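Local coordinates for protein glia-derived nexin (Homo sapiens, PDB 4DY0) that inhibits serine proteases such as thrombin, trypsin and urokinase as a heparin-binding serpin, and promotes neurite extension through its inhibition of thrombin, at residues 37-40 and 41-45; 101-104 and 105-109; 243-246 and 247-250; 292-295 and 296-299. All blocks are in the same frame, centred on the assembly; numbering follows the deposited sequence.

Contact 1: 37-40 and 41-45; sequences HGIA and SVLGM
His37 and Ser41 stand one helical turn apart, and the hydroxyl of Ser41 lies obliquely to the imidazole ring. Ser41 OG is 3.4 Å from His37 NE2, but the angle is too poor for a hydrogen bond; both ring nitrogens are engaged elsewhere, ND1 by Glu9 and NE2 by Asn77 of helix 70-81. With chi1 of -55°, the hydroxyl of Ser41 is swung back beside its own backbone N, which brings OG to 3.2 Å from His37 O. Where its proton goes is not settled. Ser41 N donates to His37 O at 2.9 Å, in a nearly straight bond (165° at the hydrogen).

Val42 sends CG2 back along the helix to 3.3 Å from Gly38 O, the carbonyl that its own N also uses. On another flank, Leu43 lays CG against Ile39 O at 3.5 Å, while Leu43 CD1 only grazes Ile39 CG2 at 4.5 Å. The side chains thus pack mainly on the carbonyl oxygens of the preceding turn and little on one another. Around them, Val42 touches strands 162-170 and 319-328, and Ser41 touches Phe115 of helix 105-115. Four successive i to i+4 bonds, from Ser41 N through Gly44 N, identify a regular alpha-helix, here the buried helix 36-47 in the serpin core.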
loop_
_atom_site.group_PDB
_atom_site.type_symbol
_atom_site.label_atom_id
_atom_site.label_comp_id
_atom_site.label_asym_id
_atom_site.label_seq_id
_atom_site.Cartn_x
_atom_site.Cartn_y
_atom_site.Cartn_z
ATOM N N HIS A 37 3.822 2.256 -2.623
ATOM C CA HIS A 37 4.575 1.943 -3.829
ATOM C C HIS A 37 3.648 1.580 -4.985
ATOM O O HIS A 37 3.912 1.926 -6.139
ATOM C CB HIS A 37 5.555 0.802 -3.588
ATOM C CG HIS A 37 6.285 0.382 -4.822
ATOM N ND1 HIS A 37 7.442 0.998 -5.245
ATOM C CD2 HIS A 37 6.008 -0.573 -5.741
ATOM C CE1 HIS A 37 7.854 0.430 -6.365
ATOM N NE2 HIS A 37 7.002 -0.526 -6.685
ATOM N N GLY A 38 2.569 0.869 -4.670
ATOM C CA GLY A 38 1.576 0.504 -5.675
ATOM C C GLY A 38 0.951 1.741 -6.290
ATOM O O GLY A 38 0.595 1.757 -7.470
ATOM N N ILE A 39 0.813 2.786 -5.484
ATOM C CA ILE A 39 0.288 4.048 -5.973
ATOM C C ILE A 39 1.266 4.639 -6.985
ATOM O O ILE A 39 0.870 5.093 -8.058
ATOM C CB ILE A 39 0.023 5.028 -4.811
ATOM C CG1 ILE A 39 -1.149 4.520 -3.964
ATOM C CG2 ILE A 39 -0.260 6.422 -5.333
ATOM C CD1 ILE A 39 -1.603 5.484 -2.886
ATOM N N ALA A 40 2.550 4.609 -6.644
ATOM C CA ALA A 40 3.597 5.081 -7.547
ATOM C C ALA A 40 3.559 4.338 -8.885
ATOM O O ALA A 40 3.595 4.954 -9.949
ATOM C CB ALA A 40 4.965 4.933 -6.893
ATOM N N SER A 41 3.485 3.015 -8.830
ATOM C CA SER A 41 3.413 2.214 -10.048
ATOM C C SER A 41 2.184 2.553 -10.889
ATOM O O SER A 41 2.269 2.717 -12.110
ATOM C CB SER A 41 3.424 0.726 -9.701
ATOM O OG SER A 41 4.552 0.415 -8.900
ATOM N N VAL A 42 1.009 2.573 -10.190
ATOM C CA VAL A 42 -0.232 2.917 -10.872
ATOM C C VAL A 42 -0.133 4.248 -11.627
ATOM O O VAL A 42 -0.663 4.384 -12.728
ATOM C CB VAL A 42 -1.411 2.934 -9.885
ATOM C CG1 VAL A 42 -2.533 3.809 -10.400
ATOM C CG2 VAL A 42 -1.891 1.508 -9.629
ATOM N N LEU A 43 0.579 5.311 -11.080
ATOM C CA LEU A 43 0.755 6.595 -11.747
ATOM C C LEU A 43 1.703 6.449 -12.940
ATOM O O LEU A 43 1.504 7.074 -13.979
ATOM C CB LEU A 43 1.259 7.663 -10.769
ATOM C CG LEU A 43 0.305 8.114 -9.646
ATOM C CD1 LEU A 43 0.995 9.087 -8.690
ATOM C CD2 LEU A 43 -0.971 8.741 -10.207
ATOM N N GLY A 44 2.730 5.619 -12.790
ATOM C CA GLY A 44 3.640 5.325 -13.895
ATOM C C GLY A 44 2.910 4.663 -15.053
ATOM O O GLY A 44 3.055 5.063 -16.210
ATOM N N MET A 45 2.117 3.647 -14.734
ATOM C CA MET A 45 1.286 2.979 -15.720
ATOM C C MET A 45 0.494 3.987 -16.547
ATOM O O MET A 45 0.518 3.945 -17.775
ATOM C CB MET A 45 0.340 1.996 -15.026
ATOM C CG MET A 45 1.037 0.731 -14.538
ATOM S SD MET A 45 0.234 -0.070 -13.131
ATOM C CE MET A 45 -1.474 -0.044 -13.653
#

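Contact 2: 101-104 and 105-109; sequences SEIE and VPFVT
The chain runs extended through Ile103 and Glu104 and turns helical at Val105, so Glu104 occupies the N-cap position of helix 105-115. The first bond of the helix is weak: Val108 N reaches Glu104 O at 3.4 Å, although the N-H direction is reasonable at 157°. Pro106 sits in the first turn, where its lack of an N-H costs no helical bond, and its CD lies 3.6 Å from Glu104 C.

Apolar contacts join the incoming loop to the first turn of the helix through one methyl of Ile103. Ile103 CG2, placed opposite the backbone N across the CA-CB bond, meets Val108 CG2 at 3.6 Å, the two side chains crossing at about a right angle. The same methyl, Ile103 CG2, comes obliquely to the Phe107 ring, 3.9 Å from CD2. Ile308 continues this patch by touching both Ile103 and Phe107, and its backbone is hydrogen-bonded to Glu104. Leu48 also packs on Phe107.

At the next carbonyl, Val105 O accepts two bonds from a single residue. Thr109 N donates to Val105 O at 2.7 Å, and Thr109 OG1 donates to Val105 O at 2.9 Å, from above the carbonyl plane (59° out of it).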
loop_
_atom_site.group_PDB
_atom_site.type_symbol
_atom_site.label_atom_id
_atom_site.label_comp_id
_atom_site.label_asym_id
_atom_site.label_seq_id
_atom_site.Cartn_x
_atom_site.Cartn_y
_atom_site.Cartn_z
ATOM N N SER A 101 -8.035 -4.582 -28.299
ATOM C CA SER A 101 -7.354 -4.668 -29.573
ATOM C C SER A 101 -6.879 -3.316 -30.164
ATOM O O SER A 101 -5.819 -3.237 -30.724
ATOM C CB SER A 101 -8.076 -5.586 -30.571
ATOM N N GLU A 102 -7.675 -2.271 -30.005
ATOM C CA GLU A 102 -7.395 -0.924 -30.484
ATOM C C GLU A 102 -6.232 -0.194 -29.806
ATOM O O GLU A 102 -5.839 0.831 -30.249
ATOM C CB GLU A 102 -8.646 -0.059 -30.368
ATOM C CG GLU A 102 -8.887 0.788 -31.602
ATOM C CD GLU A 102 -10.121 1.654 -31.552
ATOM O OE1 GLU A 102 -11.154 1.223 -31.034
ATOM O OE2 GLU A 102 -10.060 2.761 -32.089
ATOM N N ILE A 103 -5.758 -0.693 -28.691
ATOM C CA ILE A 103 -4.667 -0.121 -27.926
ATOM C C ILE A 103 -3.315 -0.153 -28.587
ATOM O O ILE A 103 -2.905 -1.153 -29.084
ATOM C CB ILE A 103 -4.494 -0.908 -26.639
ATOM C CG1 ILE A 103 -5.837 -1.218 -26.009
ATOM C CG2 ILE A 103 -3.595 -0.226 -25.727
ATOM C CD1 ILE A 103 -6.365 -0.245 -25.127
ATOM N N GLU A 104 -2.603 0.943 -28.520
ATOM C CA GLU A 104 -1.256 1.077 -29.069
ATOM C C GLU A 104 -0.272 0.130 -28.389
ATOM O O GLU A 104 -0.274 -0.012 -27.166
ATOM C CB GLU A 104 -0.773 2.520 -28.954
ATOM C CG GLU A 104 -1.580 3.493 -29.792
ATOM C CD GLU A 104 -1.306 4.938 -29.434
ATOM O OE1 GLU A 104 -0.120 5.330 -29.390
ATOM O OE2 GLU A 104 -2.281 5.682 -29.199
ATOM N N VAL A 105 0.575 -0.504 -29.195
ATOM C CA VAL A 105 1.466 -1.568 -28.728
ATOM C C VAL A 105 2.463 -1.126 -27.654
ATOM O O VAL A 105 2.607 -1.793 -26.630
ATOM C CB VAL A 105 2.235 -2.220 -29.908
ATOM C CG1 VAL A 105 3.050 -3.418 -29.423
ATOM C CG2 VAL A 105 1.265 -2.631 -31.006
ATOM N N PRO A 106 3.171 -0.011 -27.891
ATOM C CA PRO A 106 4.132 0.460 -26.897
ATOM C C PRO A 106 3.514 0.552 -25.501
ATOM O O PRO A 106 4.112 0.088 -24.530
ATOM C CB PRO A 106 4.510 1.850 -27.412
ATOM C CG PRO A 106 4.357 1.741 -28.899
ATOM C CD PRO A 106 3.191 0.806 -29.118
ATOM N N PHE A 107 2.324 1.136 -25.405
ATOM C CA PHE A 107 1.638 1.257 -24.121
ATOM C C PHE A 107 1.433 -0.109 -23.460
ATOM O O PHE A 107 1.623 -0.258 -22.251
ATOM C CB PHE A 107 0.300 1.993 -24.275
ATOM C CG PHE A 107 -0.497 2.073 -23.002
ATOM C CD1 PHE A 107 -0.238 3.062 -22.066
ATOM C CD2 PHE A 107 -1.499 1.153 -22.738
ATOM C CE1 PHE A 107 -0.967 3.136 -20.890
ATOM C CE2 PHE A 107 -2.230 1.219 -21.563
ATOM C CZ PHE A 107 -1.963 2.211 -20.637
ATOM N N VAL A 108 1.048 -1.103 -24.256
ATOM C CA VAL A 108 0.859 -2.460 -23.744
ATOM C C VAL A 108 2.198 -3.068 -23.354
ATOM O O VAL A 108 2.350 -3.635 -22.271
ATOM C CB VAL A 108 0.194 -3.379 -24.785
ATOM C CG1 VAL A 108 0.106 -4.807 -24.254
ATOM C CG2 VAL A 108 -1.186 -2.856 -25.154
ATOM N N THR A 109 3.166 -2.933 -24.254
ATOM C CA THR A 109 4.503 -3.476 -24.059
ATOM C C THR A 109 5.198 -2.878 -22.847
ATOM O O THR A 109 5.622 -3.602 -21.946
ATOM C CB THR A 109 5.376 -3.213 -25.295
ATOM O OG1 THR A 109 4.746 -3.779 -26.450
ATOM C CG2 THR A 109 6.756 -3.829 -25.115
#

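Contact 3: 243-246 and 247-250; sequences STPL and SAII
Beyond Pro245, which is still extended, the backbone from Leu246 to Ile250 curls into successive tight turns closed by i to i+3 bonds, Ala248 N to Pro245 O at 2.9 Å and Ile249 N to Leu246 O at 3.1 Å, with the donors above the carbonyl planes by 53° and 58°.

Leu246 carries the apolar part. Its CG extends away from the backbone N (chi1 -175°), which brings CD1 within reach of two isoleucines: Leu246 CD1 touches Ile250 CG2 at 3.7 Å, the side chains crossing at about a right angle, and Ile249 CD1 at 3.9 Å in a more slanting approach. Replacing Leu246 with alanine would probably open a gap beside both isoleucines, leaving Ile249 CD1 and Ile250 CG2 without their shared partner. Ile250 CG2 also rests on Leu246 O, at 3.3 Å, and Ile250 N adds a weak hydrogen bond to that same oxygen. Upstream, Pro245 CG packs on Ala248 CB, and Thr244 CG2 meets Ile249 CG2 at 3.9 Å.

Along the chain the turns fall between strand 232-239 and helix 255-262. In space, Thr244 and Ile249 both lean on Pro239 at the end of that strand, Leu246 and Ile250 reach Gln375 of strand 369-376, and Asn216 donates a hydrogen bond to Ala248 O.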
loop_
_atom_site.group_PDB
_atom_site.type_symbol
_atom_site.label_atom_id
_atom_site.label_comp_id
_atom_site.label_asym_id
_atom_site.label_seq_id
_atom_site.Cartn_x
_atom_site.Cartn_y
_atom_site.Cartn_z
ATOM N N SER A 243 -4.105 8.614 26.176
ATOM C CA SER A 243 -4.875 9.835 25.963
ATOM C C SER A 243 -4.466 10.535 24.670
ATOM O O SER A 243 -4.970 11.607 24.348
ATOM C CB SER A 243 -4.718 10.785 27.152
ATOM O OG SER A 243 -3.347 11.030 27.425
ATOM N N THR A 244 -3.546 9.927 23.935
ATOM C CA THR A 244 -3.133 10.452 22.640
ATOM C C THR A 244 -3.773 9.630 21.529
ATOM O O THR A 244 -3.523 8.430 21.429
ATOM C CB THR A 244 -1.602 10.384 22.471
ATOM O OG1 THR A 244 -0.978 11.332 23.343
ATOM C CG2 THR A 244 -1.211 10.697 21.043
ATOM N N PRO A 245 -4.599 10.269 20.688
ATOM C CA PRO A 245 -5.186 9.549 19.562
ATOM C C PRO A 245 -4.159 9.319 18.453
ATOM O O PRO A 245 -3.248 10.133 18.275
ATOM C CB PRO A 245 -6.299 10.491 19.081
ATOM C CG PRO A 245 -5.838 11.855 19.487
ATOM C CD PRO A 245 -5.049 11.673 20.757
ATOM N N LEU A 246 -4.307 8.213 17.726
ATOM C CA LEU A 246 -3.429 7.902 16.602
ATOM C C LEU A 246 -3.373 9.064 15.626
ATOM O O LEU A 246 -2.340 9.315 15.010
ATOM C CB LEU A 246 -3.910 6.647 15.869
ATOM C CG LEU A 246 -3.007 6.143 14.732
ATOM C CD1 LEU A 246 -1.606 5.836 15.233
ATOM C CD2 LEU A 246 -3.600 4.913 14.070
ATOM N N SER A 247 -4.492 9.768 15.486
ATOM C CA SER A 247 -4.580 10.876 14.542
ATOM C C SER A 247 -3.638 12.019 14.903
ATOM O O SER A 247 -3.320 12.850 14.057
ATOM C CB SER A 247 -6.019 11.395 14.447
ATOM O OG SER A 247 -6.476 11.831 15.713
ATOM N N ALA A 248 -3.188 12.055 16.155
ATOM C CA ALA A 248 -2.290 13.116 16.607
ATOM C C ALA A 248 -0.813 12.852 16.291
ATOM O O ALA A 248 0.007 13.766 16.359
ATOM C CB ALA A 248 -2.479 13.381 18.098
ATOM N N ILE A 249 -0.466 11.617 15.945
ATOM C CA ILE A 249 0.941 11.300 15.696
ATOM C C ILE A 249 1.284 11.000 14.232
ATOM O O ILE A 249 2.455 11.007 13.857
ATOM C CB ILE A 249 1.458 10.135 16.588
ATOM C CG1 ILE A 249 0.814 8.812 16.182
ATOM C CG2 ILE A 249 1.226 10.431 18.062
ATOM C CD1 ILE A 249 1.466 7.606 16.809
ATOM N N ILE A 250 0.276 10.753 13.404
ATOM C CA ILE A 250 0.539 10.334 12.025
ATOM C C ILE A 250 0.636 11.455 10.971
ATOM O O ILE A 250 1.111 11.221 9.865
ATOM C CB ILE A 250 -0.452 9.246 11.568
ATOM C CG1 ILE A 250 -1.858 9.819 11.434
ATOM C CG2 ILE A 250 -0.453 8.093 12.554
ATOM C CD1 ILE A 250 -2.915 8.757 11.239
#

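Contact 4: 292-295 and 296-299; sequences LGIT and DMFD
Ile294 CG2 is the methyl that meets the following turn, 3.5 Å from Met297 SD and 3.7 Å from Met297 CE. It points away from its own backbone N across the CA-CB bond, and the Met297 side chain crosses that of Ile294 at a slant. Met297 in turn covers one face of the next ring: its CG stands 3.8 Å above the plane of Phe298, over the centre. At the edge of that ring, near its plane, Ile294 O lies 3.3 Å from Phe298 CE2.

The backbone sets these groups. Residues 296-298 form a short 3-10 segment, and Phe298 N bonds Thr295 O at 3.2 Å (151° at the hydrogen), the donor standing 47° out of the carbonyl plane. Asp299 N follows with a bond to Asp296 O.

Further out, Gly293, with phi of 108°, ends the preceding helix in a Schellman motif, its positive phi suiting a glycine, and Ile294 follows with an extended backbone. Helix 52-62 receives this turn: Gln57 OE1 accepts from the backbone N of both Thr295 and Asp296, Asp296 OD2 forms a salt bridge with Arg53, and Ile294 packs on Leu58 and Val61. The ring edge of Phe298, slightly positive, is likely to be mildly attracted to Ile294 O, and pairing with Arg53 would probably help keep the buried Asp296 ionised.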
loop_
_atom_site.group_PDB
_atom_site.type_symbol
_atom_site.label_atom_id
_atom_site.label_comp_id
_atom_site.label_asym_id
_atom_site.label_seq_id
_atom_site.Cartn_x
_atom_site.Cartn_y
_atom_site.Cartn_z
ATOM N N LEU A 292 -3.824 16.230 -5.061
ATOM C CA LEU A 292 -2.408 16.359 -5.411
ATOM C C LEU A 292 -2.200 17.128 -6.713
ATOM O O LEU A 292 -1.073 17.484 -7.058
ATOM C CB LEU A 292 -1.739 14.985 -5.513
ATOM C CG LEU A 292 -1.544 14.205 -4.212
ATOM C CD1 LEU A 292 -0.733 12.941 -4.475
ATOM C CD2 LEU A 292 -0.876 15.071 -3.145
ATOM N N GLY A 293 -3.285 17.377 -7.436
ATOM C CA GLY A 293 -3.214 18.159 -8.666
ATOM C C GLY A 293 -3.394 17.374 -9.955
ATOM O O GLY A 293 -3.219 17.922 -11.043
ATOM N N ILE A 294 -3.731 16.091 -9.844
ATOM C CA ILE A 294 -3.980 15.269 -11.028
ATOM C C ILE A 294 -5.477 15.217 -11.301
ATOM O O ILE A 294 -6.173 14.354 -10.770
ATOM C CB ILE A 294 -3.458 13.830 -10.844
ATOM C CG1 ILE A 294 -1.956 13.836 -10.563
ATOM C CG2 ILE A 294 -3.763 12.992 -12.077
ATOM C CD1 ILE A 294 -1.445 12.542 -9.962
ATOM N N THR A 295 -5.967 16.137 -12.126
ATOM C CA THR A 295 -7.410 16.290 -12.338
ATOM C C THR A 295 -7.900 15.885 -13.731
ATOM O O THR A 295 -8.978 15.302 -13.868
ATOM C CB THR A 295 -7.859 17.743 -12.079
ATOM O OG1 THR A 295 -7.021 18.638 -12.821
ATOM C CG2 THR A 295 -7.759 18.076 -10.601
ATOM N N ASP A 296 -7.117 16.200 -14.758
ATOM C CA ASP A 296 -7.546 15.984 -16.140
ATOM C C ASP A 296 -7.949 14.539 -16.451
ATOM O O ASP A 296 -9.017 14.295 -17.007
ATOM C CB ASP A 296 -6.468 16.446 -17.120
ATOM C CG ASP A 296 -6.308 17.955 -17.146
ATOM O OD1 ASP A 296 -6.939 18.651 -16.317
ATOM O OD2 ASP A 296 -5.547 18.447 -18.003
ATOM N N MET A 297 -7.096 13.586 -16.090
ATOM C CA MET A 297 -7.335 12.186 -16.439
ATOM C C MET A 297 -8.691 11.660 -15.971
ATOM O O MET A 297 -9.173 10.651 -16.479
ATOM C CB MET A 297 -6.216 11.294 -15.901
ATOM C CG MET A 297 -6.245 11.062 -14.398
ATOM S SD MET A 297 -4.789 10.128 -13.881
ATOM C CE MET A 297 -5.261 9.658 -12.221
ATOM N N PHE A 298 -9.302 12.343 -15.008
ATOM C CA PHE A 298 -10.595 11.914 -14.482
ATOM C C PHE A 298 -11.745 12.645 -15.155
ATOM O O PHE A 298 -12.906 12.303 -14.954
ATOM C CB PHE A 298 -10.667 12.131 -12.969
ATOM C CG PHE A 298 -9.618 11.383 -12.205
ATOM C CD1 PHE A 298 -9.619 9.999 -12.177
ATOM C CD2 PHE A 298 -8.634 12.064 -11.508
ATOM C CE1 PHE A 298 -8.652 9.303 -11.472
ATOM C CE2 PHE A 298 -7.663 11.376 -10.800
ATOM C CZ PHE A 298 -7.672 9.993 -10.783
ATOM N N ASP A 299 -11.419 13.654 -15.954
ATOM C CA ASP A 299 -12.445 14.473 -16.583
ATOM C C ASP A 299 -12.753 13.975 -17.986
ATOM O O ASP A 299 -11.851 13.732 -18.786
ATOM C CB ASP A 299 -12.028 15.945 -16.606
ATOM C CG ASP A 299 -13.108 16.849 -17.173
ATOM O OD1 ASP A 299 -13.296 16.868 -18.410
ATOM O OD2 ASP A 299 -13.758 17.555 -16.376
#

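In the fold
Contact 1 is the innermost, its centre about 10 Å from the centre of the chain, and almost wholly buried; contacts 2, 3 and 4 lie farther out and are partly buried. Helix 36-47 joins two of them to contact 1: Met45 O packs 3.5 Å from Phe107 CE1 of contact 2, and Leu43 CD2 lies 3.8 Å from Ile294 CD1 of contact 4. Contact 3 stands apart, its centre about 47 Å from that of contact 2 and across the chain centre. Regular i to i+4 bonding dominates contact 1, a helix start contact 2, and i to i+3 turns contacts 3 and 4; Asp296 of contact 4 also pairs outward with Arg53 of helix 52-62.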